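Glutathione S-transferase (Agrobacterium tumefaciens, PDB 2YCD) probably catalyses the conjugation of glutathione to electrophilic compounds, perhaps herbicides among them, and binds the conjugate S-(p-nitrobenzyl)glutathione between its two domains. Local coordinates at residues T20-S25 against G31-M36; E57-A62 against G71-Y76; E151-R156 against S191-D196; C183-L188 against L201-R206. One frame throughout, in Å; residues are numbered along the deposited sequence. Where two conformers were deposited one is given.

Interaction 1: T20-S25 against G31-M36; sequences TVFERS and GLARDM. With GTB (S-(p-nitrobenzyl)glutathione), chain B.
Phe22 and Ala33 meet where both border the bound S-(p-nitrobenzyl)glutathione: the methyl Ala33 CB sits at the rim of the phenyl ring, near its plane, 4.1 Å from Phe22 CE2. The same ring carbon, Phe22 CE2, lies 3.7 Å from CB2 of the ligand's cysteinyl part. Arg34 packs its CG 3.5 Å from the ligand SG2 and, in one of two conformers, runs extended to NE and reaches Glu123 with NH1. Ser25 comes at the alanine from another direction, its OG 4.1 Å from Ala33 CB. Farther back along the strand, the side chains of Val21 and Asp35 cross at about a right angle, with Val21 CG1 against Asp35 CB at 3.8 Å. Strand 18-22 and helix 35-45 open the beta-alpha-beta unit of the thioredoxin-like N-terminal domain, and this contact packs the strand's end against the turn leading into the helix. No direct hydrogen bond spans the segments. Instead one water accepts from Phe22 N at 2.9 Å and donates weakly to Asp35 OD1. A chi1 of 60° sets Asp35 CG between its backbone N and carbonyl carbon, which brings the carboxylate against Val21 CG1; OD2 forms a salt bridge with Arg39. Asp27 OD2 accepts from Leu32 N and, weakly, from Ala33 N.

Interaction 2: E57-A62 against G71-Y76; sequences EAMKEA and GQIPSY. With GTB (S-(p-nitrobenzyl)glutathione), chain B.
The methyl end of Met59 fills the tight part of this contact, its CE 3.5 Å from Gly71 O and 3.9 Å from Ile73 CG2. A bend at chi3 (51°) turns CE aside from the line of the chain, which brings it also within 3.5 Å of the ligand's O2. Met59 and Ile73 cross obliquely, thioether against branch methyl, with no hydrogen bond between the segments. Around this apolar patch the polar work goes to the glutathione. Ile73 N donates to the ligand O2 at 2.9 Å, and Ile73 O accepts from the ligand N2 at 2.8 Å; these paired backbone bonds, preceding the cis peptide bond to Pro74, are the family's hallmark grip on the cysteinyl part of glutathione. Gln72 reaches out extended beyond CG and gives NE2 to the glycyl carboxylate O31 at 2.9 Å, with an N-H...O angle of 163°. The loose side is the outer surface of 57-62, where the side chains of Glu57, Lys60 and Glu61 are exposed. Met59 and Ile73 both also rest on Phe22 of strand 18-22 and Leu54 of strand 50-54, so helix 56-59 and the loop entering strand 75-78 share one patch of the sheet.

Interaction 3: E151-R156 against S191-D196; sequences EQLLKR and SGILKD
Leu154 and Ile193 mark the closest backbone approach, their CA atoms 8.6 Å apart, a spacing bridged by side chains alone. Residues 151-156 are regular helix within helix 142-164, whereas 193-196 form a short 3-10 segment in the connection from helix 176-185 to helix 198-208. Ser191 shapes the entry to that segment: its OG accepts from Ile193 N at 3.2 Å, an ST turn, while also bonding to Leu188 O. Ile193 then presents two branches to the helix. Its CD1 meets Leu153 CD2 tip to tip at 4.1 Å, and its CG2 lies 3.9 Å from Leu154 CD2, where the two side chains cross at a slant. The leucines reach it by different routes: Leu153 has CG anti to its backbone N (chi1 172°), whereas Leu154 has CG anti to its carbonyl carbon (chi1 -59°). The contact belongs to the all-helical C-terminal domain of the glutathione transferase fold and fastens an interhelical connection to the flank of a long helix. Phe129 of helix 105-135 touches both Leu153 and Ile193. Leu153 is buried, but Leu154, beside Tyr197, is partly exposed.

Interaction 4: C183-L188 against L201-R206; sequences CVLRRL and LAYVER. With GTB (S-(p-nitrobenzyl)glutathione), chain B.
Val204 supplies most of the apolar packing here, dividing its two methyls between neighbouring residues of the other segment. Its CG2 lies 3.8 Å from Leu185 CB and also touches Leu185 CD1, while Val204 CG1 rests 3.9 Å from Arg186 CG, so the aliphatic root of the arginine serves as part of the hydrophobic surface. Leu185 makes a second contact at an aromatic edge: its CD1 approaches Tyr203 in the ring plane, 4.0 Å from Tyr203 CD2, with the two side chains at about a right angle. A chi1 of 171° sets Tyr203 CG anti to the backbone N and turns the ring edge toward Leu185 CD1.

Polar groups near this packing find their partners outside the two segments. Tyr203 OH is hydrogen-bonded to Asp178, tying the ring to the start of the same helix 176-185 that it packs against. Beyond its packed CG, the Arg186 chain bends at chi3 and leads NE to a salt bridge with Glu189 and NH2 to Arg30 O.

Ligand contact falls to Arg187, which turns another way from Leu185. Ring carbon C6' of the ligand lies over one face of the Arg187 guanidinium, toward its rim, 3.2 Å above the plane and 3.5 Å from NH2. Helices 176-185 and 198-208 thus pack together in the helical C-terminal domain of a glutathione transferase, which here contributes an arginine to the site for the ligand's S-benzyl group.

All four contacts are mainly buried, but they divide between two domains. Interactions 1 and 2 share the N-terminal sheet, joined where Thr20 OG1 meets Ser75 N, and both border the ligand; interaction 2 hydrogen-bonds it directly, whereas the water of interaction 1 links its own two segments. Interactions 3 and 4 lie in the helical domain, apolar across their segments, and are joined through Leu194 against Leu185 and Leu153 against Leu188. Interaction 3, with a partly exposed leucine, makes no ligand contact. Between domains, interactions 1 and 4 touch at Leu32 and Arg186, while Arg34 and Arg187 approach the same ligand from the two domains.

Interaction 1: T20-S25 against G31-M36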
# COMPACT_ATOMS: atom_id res chain seq x y z
N THR A 20 -10.73 10.69 12.46
CA THR A 20 -12.12 10.45 12.07
C THR A 20 -12.41 8.96 12.03
O THR A 20 -11.55 8.14 11.66
CB THR A 20 -12.44 11.06 10.71
OG1 THR A 20 -11.47 10.62 9.75
CG2 THR A 20 -12.46 12.61 10.77
N VAL A 21 -13.64 8.61 12.42
CA VAL A 21 -14.08 7.22 12.55
C VAL A 21 -15.55 7.15 12.16
O VAL A 21 -16.21 8.19 12.10
CB VAL A 21 -13.92 6.69 14.00
CG1 VAL A 21 -12.49 6.89 14.50
CG2 VAL A 21 -14.93 7.35 14.95
N PHE A 22 -16.06 5.96 11.86
CA PHE A 22 -17.49 5.80 11.60
C PHE A 22 -18.29 6.08 12.87
O PHE A 22 -17.95 5.60 13.95
CB PHE A 22 -17.84 4.36 11.18
CG PHE A 22 -17.39 3.95 9.81
CD1 PHE A 22 -18.02 4.44 8.67
CD2 PHE A 22 -16.39 3.00 9.66
CE1 PHE A 22 -17.64 4.02 7.40
CE2 PHE A 22 -15.99 2.58 8.39
CZ PHE A 22 -16.61 3.09 7.26
N GLU A 23 -19.38 6.83 12.74
CA GLU A 23 -20.36 6.90 13.82
C GLU A 23 -21.02 5.54 14.05
O GLU A 23 -21.18 5.11 15.19
CB GLU A 23 -21.41 7.97 13.52
CG GLU A 23 -22.38 8.22 14.66
CD GLU A 23 -23.31 9.37 14.36
OE1 GLU A 23 -23.92 9.36 13.28
OE2 GLU A 23 -23.41 10.30 15.20
N ARG A 24 -21.40 4.87 12.96
CA ARG A 24 -21.98 3.53 13.04
C ARG A 24 -21.21 2.57 12.15
O ARG A 24 -21.57 2.36 11.00
CB ARG A 24 -23.47 3.56 12.63
CG ARG A 24 -24.34 4.36 13.58
CD ARG A 24 -25.69 4.68 12.95
NE ARG A 24 -26.41 5.73 13.66
CZ ARG A 24 -27.28 5.53 14.65
NH1 ARG A 24 -27.56 4.31 15.08
NH2 ARG A 24 -27.87 6.57 15.22
N SER A 25 -20.13 1.99 12.69
CA SER A 25 -19.24 1.17 11.88
C SER A 25 -19.92 -0.09 11.35
O SER A 25 -20.66 -0.74 12.08
CB SER A 25 -18.01 0.77 12.67
OG SER A 25 -17.12 0.06 11.83
N GLY A 31 -13.67 -4.07 15.43
CA GLY A 31 -12.40 -3.38 15.27
C GLY A 31 -11.66 -3.73 14.00
O GLY A 31 -10.44 -3.92 14.00
N LEU A 32 -12.41 -3.82 12.90
CA LEU A 32 -11.80 -4.19 11.63
C LEU A 32 -11.66 -3.00 10.70
O LEU A 32 -10.96 -3.11 9.69
CB LEU A 32 -12.61 -5.30 10.95
CG LEU A 32 -12.74 -6.62 11.72
CD1 LEU A 32 -13.76 -7.53 11.01
CD2 LEU A 32 -11.40 -7.31 11.87
N ALA A 33 -12.30 -1.88 10.99
CA ALA A 33 -12.15 -0.68 10.17
C ALA A 33 -10.75 -0.07 10.36
O ALA A 33 -10.07 -0.35 11.36
CB ALA A 33 -13.26 0.33 10.47
N ARG A 34 -10.35 0.79 9.43
CA ARG A 34 -8.95 1.23 9.35
C ARG A 34 -8.54 2.28 10.37
O ARG A 34 -7.37 2.66 10.43
CB ARG A 34 -8.59 1.66 7.92
CG ARG A 34 -8.61 0.50 6.94
CD ARG A 34 -8.41 0.99 5.52
NE ARG A 34 -8.55 -0.07 4.52
CZ ARG A 34 -7.54 -0.77 4.02
NH1 ARG A 34 -6.30 -0.56 4.44
NH2 ARG A 34 -7.77 -1.70 3.10
N ASP A 35 -9.47 2.73 11.21
CA ASP A 35 -9.09 3.51 12.38
C ASP A 35 -8.36 2.63 13.41
O ASP A 35 -7.57 3.12 14.21
CB ASP A 35 -10.31 4.18 13.04
CG ASP A 35 -11.34 3.16 13.51
OD1 ASP A 35 -11.88 2.42 12.66
OD2 ASP A 35 -11.62 3.08 14.72
N MET A 36 -8.60 1.32 13.38
CA MET A 36 -8.04 0.46 14.41
C MET A 36 -6.50 0.47 14.48
O MET A 36 -5.93 0.62 15.57
CB MET A 36 -8.59 -0.96 14.29
CG MET A 36 -8.08 -1.89 15.36
SD MET A 36 -8.67 -1.48 17.04
CE MET A 36 -7.70 -2.69 17.91
N1 GTB B . -6.11 3.43 1.83
CA1 GTB B . -7.04 3.97 2.84
C1 GTB B . -6.43 3.84 4.22
O11 GTB B . -5.77 2.81 4.45
O12 GTB B . -6.63 4.75 5.06
CB1 GTB B . -8.38 3.22 2.72
CG1 GTB B . -9.43 3.83 3.65
CD1 GTB B . -10.72 3.04 3.63
OE1 GTB B . -10.83 2.06 2.90
N2 GTB B . -11.68 3.46 4.45
CA2 GTB B . -12.97 2.79 4.56
C2 GTB B . -14.11 3.75 4.38
O2 GTB B . -14.07 4.90 4.81
CB2 GTB B . -13.13 2.24 5.99
SG2 GTB B . -12.02 0.95 6.41
N3 GTB B . -15.19 3.26 3.75
CA3 GTB B . -16.42 4.00 3.54
C3 GTB B . -16.66 4.39 2.11
O31 GTB B . -15.88 3.99 1.22
O32 GTB B . -17.66 5.12 1.89
C' GTB B . -12.47 -0.44 5.41
C1' GTB B . -13.39 -1.39 6.12
C2' GTB B . -14.77 -1.27 5.97
C3' GTB B . -15.61 -2.17 6.62
C4' GTB B . -15.08 -3.17 7.42
N41 GTB B . -15.94 -4.08 8.08
O41 GTB B . -15.49 -5.03 8.70
O42 GTB B . -17.14 -3.91 8.00
C5' GTB B . -13.71 -3.28 7.57
C6' GTB B . -12.86 -2.40 6.91
O HOH W 1 -14.50 3.51 12.36

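Interaction 2: E57-A62 against G71-Y76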
# COMPACT_ATOMS: atom_id res chain seq x y z
N GLU A 57 -23.52 9.83 5.65
CA GLU A 57 -23.86 11.03 4.89
C GLU A 57 -22.81 12.12 5.05
O GLU A 57 -22.44 12.79 4.09
CB GLU A 57 -25.23 11.56 5.32
CG GLU A 57 -26.40 10.64 4.98
CD GLU A 57 -26.46 9.38 5.83
OE1 GLU A 57 -26.01 9.39 7.00
OE2 GLU A 57 -26.98 8.36 5.32
N ALA A 58 -22.32 12.31 6.28
CA ALA A 58 -21.29 13.30 6.54
C ALA A 58 -19.99 13.01 5.80
O ALA A 58 -19.29 13.92 5.36
CB ALA A 58 -21.02 13.41 8.04
N MET A 59 -19.66 11.73 5.64
CA MET A 59 -18.42 11.34 4.98
C MET A 59 -18.40 11.70 3.51
O MET A 59 -17.33 11.80 2.90
CB MET A 59 -18.19 9.84 5.15
CG MET A 59 -17.91 9.44 6.57
SD MET A 59 -17.71 7.67 6.75
CE MET A 59 -16.52 7.36 5.49
N LYS A 60 -19.59 11.89 2.94
CA LYS A 60 -19.74 12.19 1.53
C LYS A 60 -19.84 13.70 1.25
O LYS A 60 -19.81 14.12 0.10
CB LYS A 60 -20.96 11.49 0.96
CG LYS A 60 -20.88 9.97 0.97
CD LYS A 60 -22.24 9.35 0.70
CE LYS A 60 -23.10 10.27 -0.16
NZ LYS A 60 -24.49 9.75 -0.29
N GLU A 61 -19.96 14.50 2.32
CA GLU A 61 -20.07 15.95 2.17
C GLU A 61 -18.74 16.56 1.73
O GLU A 61 -17.66 16.04 2.04
CB GLU A 61 -20.51 16.61 3.48
CG GLU A 61 -21.76 16.05 4.12
CD GLU A 61 -23.04 16.51 3.45
OE1 GLU A 61 -22.98 17.04 2.31
OE2 GLU A 61 -24.12 16.35 4.06
N ALA A 62 -18.82 17.68 1.02
CA ALA A 62 -17.62 18.34 0.52
C ALA A 62 -16.67 18.79 1.64
O ALA A 62 -15.47 18.92 1.43
CB ALA A 62 -18.02 19.53 -0.37
N GLY A 71 -13.09 10.69 0.54
CA GLY A 71 -14.30 10.57 1.35
C GLY A 71 -14.34 9.35 2.25
O GLY A 71 -15.42 8.80 2.51
N GLN A 72 -13.17 8.92 2.72
CA GLN A 72 -13.07 7.74 3.55
C GLN A 72 -12.49 8.08 4.92
O GLN A 72 -12.05 9.21 5.15
CB GLN A 72 -12.20 6.68 2.86
CG GLN A 72 -12.85 6.14 1.58
CD GLN A 72 -12.22 4.87 1.08
OE1 GLN A 72 -11.03 4.84 0.76
NE2 GLN A 72 -13.02 3.81 0.99
N ILE A 73 -12.50 7.11 5.83
CA ILE A 73 -11.81 7.25 7.12
C ILE A 73 -10.67 6.21 7.18
O ILE A 73 -10.73 5.19 6.50
CB ILE A 73 -12.79 7.13 8.33
CG1 ILE A 73 -13.46 5.75 8.42
CG2 ILE A 73 -13.88 8.20 8.25
CD1 ILE A 73 -12.66 4.73 9.24
N PRO A 74 -9.64 6.45 7.99
CA PRO A 74 -9.45 7.59 8.90
C PRO A 74 -8.63 8.74 8.32
O PRO A 74 -7.82 8.58 7.41
CB PRO A 74 -8.64 6.97 10.04
CG PRO A 74 -7.78 5.93 9.35
CD PRO A 74 -8.62 5.40 8.21
N SER A 75 -8.85 9.93 8.86
CA SER A 75 -7.91 11.03 8.70
C SER A 75 -7.41 11.38 10.10
O SER A 75 -7.98 10.92 11.10
CB SER A 75 -8.58 12.25 8.03
OG SER A 75 -9.67 12.74 8.80
N TYR A 76 -6.39 12.22 10.15
CA TYR A 76 -5.66 12.55 11.37
C TYR A 76 -5.39 14.05 11.32
O TYR A 76 -4.85 14.55 10.33
CB TYR A 76 -4.35 11.76 11.36
CG TYR A 76 -3.32 12.05 12.43
CD1 TYR A 76 -2.44 13.13 12.31
CD2 TYR A 76 -3.15 11.19 13.49
CE1 TYR A 76 -1.46 13.36 13.26
CE2 TYR A 76 -2.17 11.42 14.45
CZ TYR A 76 -1.33 12.49 14.32
OH TYR A 76 -0.36 12.70 15.29
N1 GTB B . -6.11 3.43 1.83
CA1 GTB B . -7.04 3.97 2.84
C1 GTB B . -6.43 3.84 4.22
O11 GTB B . -5.77 2.81 4.45
O12 GTB B . -6.63 4.75 5.06
CB1 GTB B . -8.38 3.22 2.72
CG1 GTB B . -9.43 3.83 3.65
CD1 GTB B . -10.72 3.04 3.63
OE1 GTB B . -10.83 2.06 2.90
N2 GTB B . -11.68 3.46 4.45
CA2 GTB B . -12.97 2.79 4.56
C2 GTB B . -14.11 3.75 4.38
O2 GTB B . -14.07 4.90 4.81
CB2 GTB B . -13.13 2.24 5.99
SG2 GTB B . -12.02 0.95 6.41
N3 GTB B . -15.19 3.26 3.75
CA3 GTB B . -16.42 4.00 3.54
C3 GTB B . -16.66 4.39 2.11
O31 GTB B . -15.88 3.99 1.22
O32 GTB B . -17.66 5.12 1.89
C' GTB B . -12.47 -0.44 5.41
C1' GTB B . -13.39 -1.39 6.12
C2' GTB B . -14.77 -1.27 5.97
C3' GTB B . -15.61 -2.17 6.62
C4' GTB B . -15.08 -3.17 7.42
N41 GTB B . -15.94 -4.08 8.08
O41 GTB B . -15.49 -5.03 8.70
O42 GTB B . -17.14 -3.91 8.00
C5' GTB B . -13.71 -3.28 7.57
C6' GTB B . -12.86 -2.40 6.91

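Interaction 3: E151-R156 against S191-D196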
# COMPACT_ATOMS: atom_id res chain seq x y z
N GLU A 151 -7.52 -19.51 -3.86
CA GLU A 151 -6.25 -20.16 -4.20
C GLU A 151 -5.08 -19.18 -4.13
O GLU A 151 -4.03 -19.49 -3.56
CB GLU A 151 -6.34 -20.82 -5.57
CG GLU A 151 -5.07 -21.54 -6.00
CD GLU A 151 -5.18 -22.14 -7.40
OE1 GLU A 151 -6.20 -21.88 -8.08
OE2 GLU A 151 -4.25 -22.86 -7.82
N GLN A 152 -5.26 -17.99 -4.69
CA GLN A 152 -4.21 -16.98 -4.63
C GLN A 152 -3.93 -16.53 -3.19
O GLN A 152 -2.77 -16.31 -2.81
CB GLN A 152 -4.57 -15.78 -5.51
CG GLN A 152 -3.55 -14.68 -5.47
CD GLN A 152 -2.16 -15.14 -5.91
OE1 GLN A 152 -1.18 -15.00 -5.17
NE2 GLN A 152 -2.07 -15.67 -7.12
N LEU A 153 -4.98 -16.43 -2.38
CA LEU A 153 -4.81 -16.08 -0.97
C LEU A 153 -4.01 -17.14 -0.20
O LEU A 153 -3.07 -16.82 0.55
CB LEU A 153 -6.17 -15.81 -0.29
CG LEU A 153 -6.12 -15.62 1.22
CD1 LEU A 153 -5.26 -14.42 1.58
CD2 LEU A 153 -7.53 -15.46 1.76
N LEU A 154 -4.37 -18.41 -0.37
CA LEU A 154 -3.67 -19.47 0.34
C LEU A 154 -2.19 -19.52 -0.03
O LEU A 154 -1.35 -19.77 0.83
CB LEU A 154 -4.35 -20.83 0.10
CG LEU A 154 -5.82 -20.92 0.54
CD1 LEU A 154 -6.39 -22.33 0.36
CD2 LEU A 154 -5.98 -20.47 1.98
N LYS A 155 -1.87 -19.25 -1.29
CA LYS A 155 -0.48 -19.17 -1.72
C LYS A 155 0.29 -18.06 -0.97
O LYS A 155 1.40 -18.28 -0.49
CB LYS A 155 -0.41 -18.99 -3.24
CG LYS A 155 0.99 -18.88 -3.79
CD LYS A 155 0.98 -18.93 -5.31
CE LYS A 155 2.40 -18.84 -5.88
NZ LYS A 155 3.03 -17.51 -5.63
N ARG A 156 -0.31 -16.88 -0.86
CA ARG A 156 0.32 -15.78 -0.12
C ARG A 156 0.46 -16.09 1.37
O ARG A 156 1.47 -15.73 1.99
CB ARG A 156 -0.46 -14.48 -0.30
CG ARG A 156 -0.34 -13.89 -1.68
CD ARG A 156 1.03 -13.26 -1.94
NE ARG A 156 1.07 -12.71 -3.28
CZ ARG A 156 1.78 -13.21 -4.29
NH1 ARG A 156 2.55 -14.27 -4.12
NH2 ARG A 156 1.72 -12.61 -5.48
N SER A 191 -13.61 -16.03 8.56
CA SER A 191 -13.54 -17.07 7.53
C SER A 191 -12.99 -18.38 8.09
O SER A 191 -13.21 -19.45 7.51
CB SER A 191 -12.67 -16.61 6.37
OG SER A 191 -11.29 -16.64 6.72
N GLY A 192 -12.25 -18.30 9.19
CA GLY A 192 -11.61 -19.47 9.77
C GLY A 192 -10.35 -19.92 9.05
O GLY A 192 -9.68 -20.87 9.49
N ILE A 193 -9.99 -19.24 7.97
CA ILE A 193 -8.83 -19.63 7.17
C ILE A 193 -7.52 -19.69 7.96
O ILE A 193 -6.66 -20.54 7.70
CB ILE A 193 -8.68 -18.70 5.93
CG1 ILE A 193 -9.79 -19.02 4.92
CG2 ILE A 193 -7.31 -18.88 5.28
CD1 ILE A 193 -9.93 -18.00 3.81
N LEU A 194 -7.35 -18.81 8.94
CA LEU A 194 -6.10 -18.79 9.70
C LEU A 194 -5.89 -20.01 10.60
O LEU A 194 -4.78 -20.26 11.05
CB LEU A 194 -5.99 -17.52 10.53
CG LEU A 194 -5.84 -16.26 9.68
CD1 LEU A 194 -5.90 -15.04 10.58
CD2 LEU A 194 -4.53 -16.30 8.87
N LYS A 195 -6.95 -20.76 10.87
CA LYS A 195 -6.81 -21.98 11.66
C LYS A 195 -5.88 -22.98 10.96
O LYS A 195 -5.27 -23.83 11.60
CB LYS A 195 -8.17 -22.62 11.94
CG LYS A 195 -9.13 -21.72 12.73
CD LYS A 195 -10.54 -22.28 12.74
CE LYS A 195 -10.62 -23.59 13.51
NZ LYS A 195 -12.03 -24.07 13.66
N ASP A 196 -5.77 -22.87 9.64
CA ASP A 196 -4.89 -23.74 8.88
C ASP A 196 -3.45 -23.25 8.82
O ASP A 196 -2.60 -23.88 8.21
CB ASP A 196 -5.44 -23.95 7.46
CG ASP A 196 -6.69 -24.80 7.45
OD1 ASP A 196 -6.76 -25.76 8.24
OD2 ASP A 196 -7.61 -24.50 6.65

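Interaction 4: C183-L188 against L201-R206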
# COMPACT_ATOMS: atom_id res chain seq x y z
N CYS A 183 -3.65 -6.15 11.81
CA CYS A 183 -4.98 -5.61 11.51
C CYS A 183 -5.49 -6.09 10.15
O CYS A 183 -6.69 -6.36 10.01
CB CYS A 183 -4.99 -4.08 11.60
SG CYS A 183 -4.84 -3.44 13.29
N VAL A 184 -4.59 -6.25 9.18
CA VAL A 184 -4.95 -6.82 7.88
C VAL A 184 -5.38 -8.30 8.04
O VAL A 184 -6.45 -8.72 7.54
CB VAL A 184 -3.76 -6.65 6.87
CG1 VAL A 184 -3.84 -7.62 5.69
CG2 VAL A 184 -3.66 -5.17 6.38
N LEU A 185 -4.58 -9.09 8.74
CA LEU A 185 -4.87 -10.51 8.90
C LEU A 185 -6.18 -10.75 9.65
O LEU A 185 -6.87 -11.74 9.39
CB LEU A 185 -3.72 -11.22 9.63
CG LEU A 185 -2.44 -11.39 8.83
CD1 LEU A 185 -1.32 -11.88 9.73
CD2 LEU A 185 -2.64 -12.34 7.66
N ARG A 186 -6.53 -9.85 10.56
CA ARG A 186 -7.78 -10.00 11.30
C ARG A 186 -9.02 -9.98 10.42
O ARG A 186 -10.07 -10.47 10.84
CB ARG A 186 -7.90 -8.97 12.43
CG ARG A 186 -6.98 -9.26 13.62
CD ARG A 186 -7.40 -8.43 14.88
NE ARG A 186 -8.76 -8.80 15.29
CZ ARG A 186 -9.79 -7.97 15.45
NH1 ARG A 186 -9.65 -6.67 15.28
NH2 ARG A 186 -10.99 -8.45 15.79
N ARG A 187 -8.91 -9.44 9.20
CA ARG A 187 -10.04 -9.51 8.26
C ARG A 187 -10.39 -10.94 7.87
O ARG A 187 -11.46 -11.19 7.33
CB ARG A 187 -9.78 -8.65 7.03
CG ARG A 187 -9.62 -7.19 7.42
CD ARG A 187 -9.47 -6.29 6.23
NE ARG A 187 -10.76 -6.05 5.59
CZ ARG A 187 -11.09 -4.92 4.98
NH1 ARG A 187 -10.23 -3.91 4.92
NH2 ARG A 187 -12.28 -4.82 4.41
N LEU A 188 -9.51 -11.88 8.19
CA LEU A 188 -9.75 -13.30 7.92
C LEU A 188 -10.32 -14.08 9.09
O LEU A 188 -10.60 -15.28 8.95
CB LEU A 188 -8.47 -14.00 7.48
CG LEU A 188 -7.90 -13.54 6.14
CD1 LEU A 188 -6.57 -14.23 5.91
CD2 LEU A 188 -8.88 -13.87 5.01
N LEU A 201 -1.94 -17.64 13.03
CA LEU A 201 -2.95 -17.52 14.07
C LEU A 201 -2.32 -17.09 15.39
O LEU A 201 -2.81 -16.19 16.07
CB LEU A 201 -3.65 -18.86 14.24
CG LEU A 201 -4.77 -18.87 15.28
CD1 LEU A 201 -5.83 -17.81 14.95
CD2 LEU A 201 -5.39 -20.26 15.33
N ALA A 202 -1.23 -17.75 15.77
CA ALA A 202 -0.55 -17.43 17.02
C ALA A 202 0.03 -16.02 17.00
O ALA A 202 0.03 -15.32 18.02
CB ALA A 202 0.56 -18.47 17.30
N TYR A 203 0.52 -15.61 15.83
CA TYR A 203 1.04 -14.26 15.62
C TYR A 203 -0.06 -13.20 15.84
O TYR A 203 0.12 -12.26 16.60
CB TYR A 203 1.64 -14.19 14.21
CG TYR A 203 2.04 -12.81 13.71
CD1 TYR A 203 3.10 -12.12 14.27
CD2 TYR A 203 1.34 -12.21 12.67
CE1 TYR A 203 3.46 -10.86 13.81
CE2 TYR A 203 1.69 -10.96 12.19
CZ TYR A 203 2.74 -10.28 12.76
OH TYR A 203 3.08 -9.03 12.30
N VAL A 204 -1.21 -13.40 15.21
CA VAL A 204 -2.34 -12.49 15.41
C VAL A 204 -2.74 -12.45 16.89
O VAL A 204 -2.95 -11.38 17.45
CB VAL A 204 -3.52 -12.93 14.55
CG1 VAL A 204 -4.80 -12.19 14.96
CG2 VAL A 204 -3.21 -12.69 13.08
N GLU A 205 -2.82 -13.62 17.54
CA GLU A 205 -3.17 -13.66 18.95
C GLU A 205 -2.13 -12.96 19.84
O GLU A 205 -2.49 -12.30 20.83
CB GLU A 205 -3.44 -15.09 19.44
CG GLU A 205 -4.69 -15.74 18.80
CD GLU A 205 -5.97 -14.94 19.02
OE1 GLU A 205 -6.09 -14.26 20.05
OE2 GLU A 205 -6.86 -15.00 18.14
N ARG A 206 -0.85 -13.07 19.49
CA ARG A 206 0.20 -12.36 20.24
C ARG A 206 -0.03 -10.85 20.22
O ARG A 206 0.16 -10.15 21.23
CB ARG A 206 1.59 -12.68 19.69
CG ARG A 206 2.14 -14.02 20.15
CD ARG A 206 3.66 -14.11 19.97
NE ARG A 206 4.05 -14.07 18.57
CZ ARG A 206 3.96 -15.11 17.75
NH1 ARG A 206 3.47 -16.27 18.18
NH2 ARG A 206 4.36 -14.98 16.50
N1 GTB B . -6.11 3.43 1.83
CA1 GTB B . -7.04 3.97 2.84
C1 GTB B . -6.43 3.84 4.22
O11 GTB B . -5.77 2.81 4.45
O12 GTB B . -6.63 4.75 5.06
CB1 GTB B . -8.38 3.22 2.72
CG1 GTB B . -9.43 3.83 3.65
CD1 GTB B . -10.72 3.04 3.63
OE1 GTB B . -10.83 2.06 2.90
N2 GTB B . -11.68 3.46 4.45
CA2 GTB B . -12.97 2.79 4.56
C2 GTB B . -14.11 3.75 4.38
O2 GTB B . -14.07 4.90 4.81
CB2 GTB B . -13.13 2.24 5.99
SG2 GTB B . -12.02 0.95 6.41
N3 GTB B . -15.19 3.26 3.75
CA3 GTB B . -16.42 4.00 3.54
C3 GTB B . -16.66 4.39 2.11
O31 GTB B . -15.88 3.99 1.22
O32 GTB B . -17.66 5.12 1.89
C' GTB B . -12.47 -0.44 5.41
C1' GTB B . -13.39 -1.39 6.12
C2' GTB B . -14.77 -1.27 5.97
C3' GTB B . -15.61 -2.17 6.62
C4' GTB B . -15.08 -3.17 7.42
N41 GTB B . -15.94 -4.08 8.08
O41 GTB B . -15.49 -5.03 8.70
O42 GTB B . -17.14 -3.91 8.00
C5' GTB B . -13.71 -3.28 7.57
C6' GTB B . -12.86 -2.40 6.91